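Local coordinates for protein 6-carboxyhexanoate--CoA ligase (Aquifex aeolicus, PDB 5TVA) that belongs to the BioW family of CoA ligases and binds adenosine monophosphate and coenzyme A, at residues E51-F56 with Q233-I238. Sequence-based numbering, arbitrary orientation.
Sequences EKVKDF and QKVVLI
V235 and F56 meet where two β-sheets come together at the surface of this ligase: segment 51-56 runs from the edge strand 45-52 of an antiparallel sheet toward strand 57-60, which lies parallel to strand 236-239 in a second, three-stranded sheet. V235 lies on the segment leading into that central strand, and its CA-CB bond points at segment 51-56. Its CG1, anti to the backbone N (chi1 177°), lies 3.5 Å from F56 CB and also faces V53, whose CG1 comes to it tip to tip at 3.9 Å. Valine suits both places: a branch at CB on a short side chain keeps the methyls near the backbone, where the segments pass close to each other. I23 of the first sheet touches both valines as well, joining them in one apolar cluster. With chi1 at 67°, CG of F56 lies between its backbone N and carbonyl carbon, and the ring extends past V235 to L237, where F56 CE2 lies 4.1 Å from L237 CD1, the leucine methyl approaching the ring obliquely. The phenyl ring suits its place by reaching beyond V235 as far as L237, and the branched end of L237 offers a methyl to meet it. L3 of strand 3-12 touches both residues, tying this end of the contact to the first sheet. Around the apolar centre, backbone groups approach too. F56 CA gives a CA-H···O contact to V235 O at 3.1 Å, its angle at hydrogen of 123° well short of straight. A water bridges the segments beside V235 CB, accepting from V235 N at 2.9 Å and donating to D55 O at 2.7 Å.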
# COMPACT_ATOMS: atom_id res chain seq x y z
N GLU A 51 -15.00 -15.14 -1.52
CA GLU A 51 -15.25 -15.17 -2.96
C GLU A 51 -14.35 -16.24 -3.57
O GLU A 51 -13.13 -16.17 -3.42
CB GLU A 51 -14.95 -13.80 -3.57
CG GLU A 51 -15.36 -13.59 -4.99
CD GLU A 51 -15.13 -12.14 -5.40
OE1 GLU A 51 -13.94 -11.73 -5.48
OE2 GLU A 51 -16.13 -11.41 -5.60
N LYS A 52 -14.94 -17.23 -4.22
CA LYS A 52 -14.12 -18.20 -4.94
C LYS A 52 -13.34 -17.49 -6.05
O LYS A 52 -13.89 -16.67 -6.78
CB LYS A 52 -15.01 -19.29 -5.53
CG LYS A 52 -14.26 -20.52 -6.05
CD LYS A 52 -15.25 -21.49 -6.70
CE LYS A 52 -14.90 -22.94 -6.38
NZ LYS A 52 -15.95 -23.88 -6.86
N VAL A 53 -12.05 -17.79 -6.14
CA VAL A 53 -11.16 -17.17 -7.13
C VAL A 53 -11.27 -17.94 -8.45
O VAL A 53 -11.21 -19.17 -8.46
CB VAL A 53 -9.71 -17.17 -6.62
CG1 VAL A 53 -8.74 -16.81 -7.76
CG2 VAL A 53 -9.54 -16.22 -5.43
N LYS A 54 -11.39 -17.21 -9.55
CA LYS A 54 -11.39 -17.86 -10.85
C LYS A 54 -9.95 -18.03 -11.34
O LYS A 54 -9.35 -19.10 -11.18
CB LYS A 54 -12.21 -17.05 -11.86
CG LYS A 54 -13.63 -16.75 -11.41
CD LYS A 54 -14.66 -17.55 -12.21
CE LYS A 54 -16.09 -17.18 -11.83
NZ LYS A 54 -16.26 -15.69 -11.83
N ASP A 55 -9.40 -16.98 -11.91
CA ASP A 55 -8.02 -16.96 -12.38
C ASP A 55 -7.13 -16.21 -11.40
O ASP A 55 -7.58 -15.29 -10.71
CB ASP A 55 -7.93 -16.29 -13.75
CG ASP A 55 -8.95 -16.84 -14.71
OD1 ASP A 55 -8.68 -17.92 -15.28
OD2 ASP A 55 -10.02 -16.21 -14.86
N PHE A 56 -5.86 -16.56 -11.40
CA PHE A 56 -4.89 -15.88 -10.55
C PHE A 56 -3.50 -16.11 -11.11
O PHE A 56 -3.28 -17.03 -11.90
CB PHE A 56 -4.98 -16.37 -9.10
CG PHE A 56 -4.54 -17.81 -8.91
CD1 PHE A 56 -5.45 -18.85 -9.08
CD2 PHE A 56 -3.24 -18.11 -8.54
CE1 PHE A 56 -5.06 -20.17 -8.89
CE2 PHE A 56 -2.83 -19.43 -8.36
CZ PHE A 56 -3.74 -20.46 -8.53
N GLN A 233 -8.69 -5.86 -9.79
CA GLN A 233 -9.36 -7.07 -10.22
C GLN A 233 -8.43 -8.27 -10.35
O GLN A 233 -8.86 -9.40 -10.09
CB GLN A 233 -10.09 -6.82 -11.56
CG GLN A 233 -11.18 -5.74 -11.48
CD GLN A 233 -12.08 -5.62 -12.74
OE1 GLN A 233 -11.89 -6.31 -13.75
NE2 GLN A 233 -13.07 -4.74 -12.66
N LYS A 234 -7.19 -8.10 -10.78
CA LYS A 234 -6.37 -9.27 -11.00
C LYS A 234 -5.93 -9.89 -9.66
O LYS A 234 -5.65 -9.18 -8.69
CB LYS A 234 -5.17 -8.90 -11.86
CG LYS A 234 -4.33 -10.10 -12.29
CD LYS A 234 -3.30 -9.71 -13.34
CE LYS A 234 -2.23 -10.79 -13.47
NZ LYS A 234 -2.80 -12.12 -13.79
N VAL A 235 -5.90 -11.22 -9.60
CA VAL A 235 -5.62 -11.95 -8.37
C VAL A 235 -4.18 -12.44 -8.43
O VAL A 235 -3.82 -13.22 -9.32
CB VAL A 235 -6.61 -13.11 -8.16
CG1 VAL A 235 -6.24 -13.91 -6.91
CG2 VAL A 235 -8.02 -12.59 -8.02
N VAL A 236 -3.36 -11.96 -7.50
CA VAL A 236 -1.92 -12.21 -7.50
C VAL A 236 -1.49 -12.79 -6.16
O VAL A 236 -1.73 -12.17 -5.11
CB VAL A 236 -1.13 -10.93 -7.79
CG1 VAL A 236 0.35 -11.20 -7.68
CG2 VAL A 236 -1.48 -10.41 -9.16
N LEU A 237 -0.87 -13.96 -6.18
CA LEU A 237 -0.15 -14.51 -5.05
C LEU A 237 1.33 -14.20 -5.21
O LEU A 237 1.88 -14.39 -6.30
CB LEU A 237 -0.34 -16.02 -4.93
CG LEU A 237 -1.76 -16.54 -4.78
CD1 LEU A 237 -1.72 -18.03 -4.64
CD2 LEU A 237 -2.44 -15.91 -3.58
N ILE A 238 1.96 -13.73 -4.14
CA ILE A 238 3.36 -13.33 -4.16
C ILE A 238 4.18 -14.35 -3.40
O ILE A 238 3.85 -14.69 -2.25
CB ILE A 238 3.54 -11.93 -3.55
CG1 ILE A 238 2.69 -10.94 -4.35
CG2 ILE A 238 5.01 -11.57 -3.54
CD1 ILE A 238 2.29 -9.72 -3.56
O HOH W 1 -6.92 -12.85 -11.72